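Local coordinates for protein RNA-dependent RNA Polymerase (PDB 6TZ0) that catalyses RNA-templated RNA synthesis for transcription and genome replication in a double-stranded RNA virus of the silkworm, at residues Met551-Tyr563 with Glu634-His648. Residues are numbered along the deposited sequence; the frame is centred on the assembly and turned at random.
Sequences MDASVTTNTKDIY and EGTYPSGRADTSTHH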
loop_
_atom_site.group_PDB
_atom_site.type_symbol
_atom_site.label_atom_id
_atom_site.label_comp_id
_atom_site.label_asym_id
_atom_site.label_seq_id
_atom_site.Cartn_x
_atom_site.Cartn_y
_atom_site.Cartn_z
ATOM N N MET A 551 9.672 6.045 -9.635
ATOM C CA MET A 551 10.269 6.749 -8.508
ATOM C C MET A 551 10.717 5.797 -7.404
ATOM O O MET A 551 11.760 6.028 -6.785
ATOM C CB MET A 551 9.293 7.788 -7.960
ATOM C CG MET A 551 9.927 8.740 -6.968
ATOM S SD MET A 551 8.880 10.102 -6.452
ATOM C CE MET A 551 9.987 10.947 -5.327
ATOM N N ASP A 552 9.958 4.725 -7.147
ATOM C CA ASP A 552 10.317 3.799 -6.074
ATOM C C ASP A 552 11.599 3.038 -6.370
ATOM O O ASP A 552 12.335 2.688 -5.442
ATOM C CB ASP A 552 9.190 2.804 -5.814
ATOM C CG ASP A 552 8.052 3.409 -5.044
ATOM O OD1 ASP A 552 8.307 4.350 -4.269
ATOM O OD2 ASP A 552 6.908 2.936 -5.190
ATOM N N ALA A 553 11.885 2.774 -7.639
ATOM C CA ALA A 553 13.152 2.164 -7.999
ATOM C C ALA A 553 14.282 3.176 -8.067
ATOM O O ALA A 553 15.450 2.780 -8.086
ATOM C CB ALA A 553 13.025 1.440 -9.336
ATOM N N SER A 554 13.967 4.470 -8.096
ATOM C CA SER A 554 14.984 5.503 -8.230
ATOM C C SER A 554 15.506 6.012 -6.897
ATOM O O SER A 554 16.618 6.545 -6.853
ATOM C CB SER A 554 14.434 6.686 -9.028
ATOM O OG SER A 554 14.105 6.316 -10.350
ATOM N N VAL A 555 14.738 5.867 -5.821
ATOM C CA VAL A 555 15.160 6.336 -4.505
ATOM C C VAL A 555 16.252 5.405 -3.993
ATOM O O VAL A 555 15.988 4.250 -3.656
ATOM C CB VAL A 555 13.980 6.398 -3.527
ATOM C CG1 VAL A 555 14.446 6.769 -2.132
ATOM C CG2 VAL A 555 12.956 7.392 -4.013
ATOM N N THR A 556 17.480 5.903 -3.924
ATOM C CA THR A 556 18.595 5.109 -3.432
ATOM C C THR A 556 18.617 5.165 -1.905
ATOM O O THR A 556 17.674 5.623 -1.257
ATOM C CB THR A 556 19.905 5.598 -4.040
ATOM O OG1 THR A 556 20.175 6.926 -3.586
ATOM C CG2 THR A 556 19.802 5.627 -5.546
ATOM N N THR A 557 19.703 4.691 -1.304
ATOM C CA THR A 557 19.828 4.746 0.147
ATOM C C THR A 557 20.152 6.167 0.602
ATOM O O THR A 557 19.609 6.662 1.606
ATOM C CB THR A 557 20.911 3.763 0.587
ATOM O OG1 THR A 557 20.719 2.524 -0.101
ATOM C CG2 THR A 557 20.793 3.475 2.051
ATOM N N ASN A 558 21.002 6.847 -0.165
ATOM C CA ASN A 558 21.333 8.233 0.119
ATOM C C ASN A 558 20.148 9.162 -0.114
ATOM O O ASN A 558 20.053 10.209 0.531
ATOM C CB ASN A 558 22.514 8.659 -0.739
ATOM C CG ASN A 558 23.781 7.944 -0.370
ATOM O OD1 ASN A 558 24.050 7.717 0.797
ATOM N ND2 ASN A 558 24.577 7.592 -1.364
ATOM N N THR A 559 19.247 8.809 -1.030
ATOM C CA THR A 559 18.045 9.610 -1.216
ATOM C C THR A 559 17.101 9.454 -0.030
ATOM O O THR A 559 16.430 10.415 0.365
ATOM C CB THR A 559 17.366 9.212 -2.527
ATOM O OG1 THR A 559 18.311 9.327 -3.593
ATOM C CG2 THR A 559 16.204 10.126 -2.843
ATOM N N LYS A 560 17.067 8.260 0.568
ATOM C CA LYS A 560 16.339 8.049 1.814
ATOM C C LYS A 560 16.928 8.877 2.950
ATOM O O LYS A 560 16.194 9.343 3.835
ATOM C CB LYS A 560 16.356 6.559 2.155
ATOM C CG LYS A 560 15.735 6.189 3.478
ATOM C CD LYS A 560 14.240 6.337 3.471
ATOM C CE LYS A 560 13.701 6.146 4.869
ATOM N NZ LYS A 560 14.054 4.812 5.398
ATOM N N ASP A 561 18.240 9.115 2.913
ATOM C CA ASP A 561 18.874 9.895 3.971
ATOM C C ASP A 561 18.422 11.361 4.001
ATOM O O ASP A 561 18.490 11.982 5.064
ATOM C CB ASP A 561 20.389 9.804 3.820
ATOM C CG ASP A 561 21.117 9.976 5.131
ATOM O OD1 ASP A 561 20.458 10.165 6.171
ATOM O OD2 ASP A 561 22.360 9.894 5.129
ATOM N N ILE A 562 17.907 11.904 2.888
ATOM C CA ILE A 562 17.411 13.286 2.867
ATOM C C ILE A 562 16.188 13.432 3.768
ATOM O O ILE A 562 16.093 14.363 4.575
ATOM C CB ILE A 562 17.093 13.730 1.426
ATOM C CG1 ILE A 562 18.347 13.736 0.559
ATOM C CG2 ILE A 562 16.463 15.113 1.400
ATOM C CD1 ILE A 562 18.083 13.997 -0.893
ATOM N N TYR A 563 15.235 12.509 3.642
ATOM C CA TYR A 563 14.090 12.467 4.542
ATOM C C TYR A 563 14.504 12.064 5.950
ATOM O O TYR A 563 13.878 12.500 6.925
ATOM C CB TYR A 563 13.058 11.495 3.971
ATOM C CG TYR A 563 11.737 11.376 4.698
ATOM C CD1 TYR A 563 10.756 12.346 4.557
ATOM C CD2 TYR A 563 11.453 10.271 5.488
ATOM C CE1 TYR A 563 9.545 12.231 5.201
ATOM C CE2 TYR A 563 10.242 10.154 6.136
ATOM C CZ TYR A 563 9.296 11.138 5.990
ATOM O OH TYR A 563 8.092 11.023 6.633
ATOM N N GLU A 634 19.179 -4.227 -3.732
ATOM C CA GLU A 634 18.777 -3.301 -2.686
ATOM C C GLU A 634 18.837 -1.868 -3.204
ATOM O O GLU A 634 19.583 -1.556 -4.132
ATOM C CB GLU A 634 19.672 -3.490 -1.456
ATOM C CG GLU A 634 19.081 -3.027 -0.126
ATOM C CD GLU A 634 19.390 -1.584 0.187
ATOM O OE1 GLU A 634 20.446 -1.104 -0.271
ATOM O OE2 GLU A 634 18.585 -0.923 0.881
ATOM N N GLY A 635 18.016 -1.004 -2.622
ATOM C CA GLY A 635 18.004 0.386 -3.030
ATOM C C GLY A 635 16.759 0.762 -3.800
ATOM O O GLY A 635 16.783 1.652 -4.654
ATOM N N THR A 636 15.674 0.060 -3.527
ATOM C CA THR A 636 14.357 0.380 -4.038
ATOM C C THR A 636 13.645 1.095 -2.890
ATOM O O THR A 636 14.275 1.469 -1.899
ATOM C CB THR A 636 13.695 -0.917 -4.527
ATOM O OG1 THR A 636 14.677 -1.685 -5.223
ATOM C CG2 THR A 636 12.583 -0.667 -5.543
ATOM N N TYR A 637 12.345 1.330 -3.010
ATOM C CA TYR A 637 11.573 1.736 -1.861
ATOM C C TYR A 637 10.417 0.757 -1.708
ATOM O O TYR A 637 9.734 0.468 -2.701
ATOM C CB TYR A 637 11.054 3.166 -2.012
ATOM C CG TYR A 637 10.653 3.759 -0.694
ATOM C CD1 TYR A 637 11.617 4.235 0.182
ATOM C CD2 TYR A 637 9.326 3.805 -0.301
ATOM C CE1 TYR A 637 11.269 4.761 1.398
ATOM C CE2 TYR A 637 8.970 4.329 0.917
ATOM C CZ TYR A 637 9.944 4.804 1.760
ATOM O OH TYR A 637 9.590 5.328 2.975
ATOM N N PRO A 638 10.171 0.227 -0.503
ATOM C CA PRO A 638 9.348 -0.994 -0.389
ATOM C C PRO A 638 7.882 -0.806 -0.736
ATOM O O PRO A 638 7.260 -1.739 -1.259
ATOM C CB PRO A 638 9.530 -1.393 1.082
ATOM C CG PRO A 638 10.799 -0.739 1.503
ATOM C CD PRO A 638 10.843 0.554 0.764
ATOM N N SER A 639 7.306 0.347 -0.401
ATOM C CA SER A 639 5.982 0.814 -0.820
ATOM C C SER A 639 4.810 0.012 -0.252
ATOM O O SER A 639 3.650 0.344 -0.515
ATOM C CB SER A 639 5.887 0.885 -2.350
ATOM O OG SER A 639 4.617 1.359 -2.758
ATOM N N GLY A 640 5.088 -1.013 0.545
ATOM C CA GLY A 640 4.080 -1.660 1.356
ATOM C C GLY A 640 4.333 -1.275 2.794
ATOM O O GLY A 640 4.066 -2.025 3.736
ATOM N N ARG A 641 4.871 -0.080 2.945
ATOM C CA ARG A 641 5.430 0.437 4.176
ATOM C C ARG A 641 4.487 1.504 4.735
ATOM O O ARG A 641 3.545 1.935 4.071
ATOM C CB ARG A 641 6.820 0.982 3.863
ATOM C CG ARG A 641 7.773 1.154 4.990
ATOM C CD ARG A 641 9.098 1.581 4.425
ATOM N NE ARG A 641 10.073 1.857 5.465
ATOM C CZ ARG A 641 11.304 2.279 5.227
ATOM N NH1 ARG A 641 12.125 2.504 6.235
ATOM N NH2 ARG A 641 11.710 2.477 3.981
ATOM N N ALA A 642 4.726 1.915 5.980
ATOM C CA ALA A 642 3.834 2.886 6.604
ATOM C C ALA A 642 4.032 4.278 6.018
ATOM O O ALA A 642 3.057 4.970 5.708
ATOM C CB ALA A 642 4.040 2.897 8.115
ATOM N N ASP A 643 5.282 4.685 5.815
ATOM C CA ASP A 643 5.613 6.032 5.359
ATOM C C ASP A 643 5.885 6.103 3.863
ATOM O O ASP A 643 6.746 6.870 3.438
ATOM C CB ASP A 643 6.806 6.574 6.143
ATOM C CG ASP A 643 8.030 5.679 6.067
ATOM O OD1 ASP A 643 7.966 4.581 5.480
ATOM O OD2 ASP A 643 9.078 6.084 6.606
ATOM N N THR A 644 5.183 5.332 3.035
ATOM C CA THR A 644 5.570 5.281 1.630
ATOM C C THR A 644 5.098 6.500 0.841
ATOM O O THR A 644 5.869 7.060 0.060
ATOM C CB THR A 644 5.092 3.973 0.988
ATOM O OG1 THR A 644 5.381 3.998 -0.415
ATOM C CG2 THR A 644 3.604 3.684 1.249
ATOM N N SER A 645 3.861 6.944 1.036
ATOM C CA SER A 645 3.384 8.097 0.289
ATOM C C SER A 645 3.908 9.396 0.879
ATOM O O SER A 645 4.231 10.333 0.130
ATOM C CB SER A 645 1.857 8.093 0.259
ATOM O OG SER A 645 1.347 9.232 -0.403
ATOM N N THR A 646 4.029 9.447 2.208
ATOM C CA THR A 646 4.509 10.645 2.878
ATOM C C THR A 646 5.959 10.936 2.553
ATOM O O THR A 646 6.329 12.107 2.481
ATOM C CB THR A 646 4.354 10.528 4.392
ATOM O OG1 THR A 646 5.183 9.472 4.878
ATOM C CG2 THR A 646 2.920 10.234 4.757
ATOM N N HIS A 647 6.773 9.899 2.338
ATOM C CA HIS A 647 8.171 10.099 1.973
ATOM C C HIS A 647 8.305 10.855 0.663
ATOM O O HIS A 647 8.991 11.884 0.597
ATOM C CB HIS A 647 8.889 8.759 1.874
ATOM C CG HIS A 647 10.321 8.874 1.461
ATOM N ND1 HIS A 647 10.717 8.900 0.143
ATOM C CD2 HIS A 647 11.453 8.966 2.193
ATOM C CE1 HIS A 647 12.030 9.013 0.081
ATOM N NE2 HIS A 647 12.502 9.054 1.311
ATOM N N HIS A 648 7.640 10.369 -0.385
ATOM C CA HIS A 648 7.749 11.003 -1.691
ATOM C C HIS A 648 7.095 12.374 -1.698
ATOM O O HIS A 648 7.628 13.302 -2.316
ATOM C CB HIS A 648 7.132 10.111 -2.766
ATOM C CG HIS A 648 7.748 8.750 -2.844
ATOM N ND1 HIS A 648 9.060 8.544 -3.207
ATOM C CD2 HIS A 648 7.219 7.523 -2.655
ATOM C CE1 HIS A 648 9.324 7.251 -3.208
ATOM N NE2 HIS A 648 8.221 6.609 -2.875
#
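Asp552 reaches across to the 634-648 segment with nearly every atom beyond CA. Its CB lies 3.9 Å from Tyr637 O, and from there chi1 of -77° sets CG beside the backbone N, anti to the carbonyl carbon. OD1 takes a weak, bent hydrogen bond from His648 NE2 (2.7 Å, 125° at the hydrogen), carboxylate and ring planes 43° apart, while OD2 meets Ser639 CB and OG. The backbone O accepts another weak bond, from Tyr637 N, tying the turn to the loop before helix 644-648. Met551, its chain extended, runs alongside the His648 ring and brings SD obliquely to 4.3 Å from the centroid; Val555 CG2 sits at the ring edge. Farther along, the edge of His647 is turned toward the face of Tyr563 in an offset edge-to-face pair, centroids 5.0 Å apart; Tyr563 OH is bonded to Pro503 O. Lys560 lays CD at the edge of Tyr637, 4.0 Å from CE1, and its NZ comes near Arg641 NH1, two cations gathered by Glu612, which salt-bridges Arg641 and forms a long, weak ion pair with Lys560. Asp552 is a UTP-binding residue and nearby Asp680 a magnesium ligand, neither occupied here: this is the polymerase palm, where motif A meets motif B.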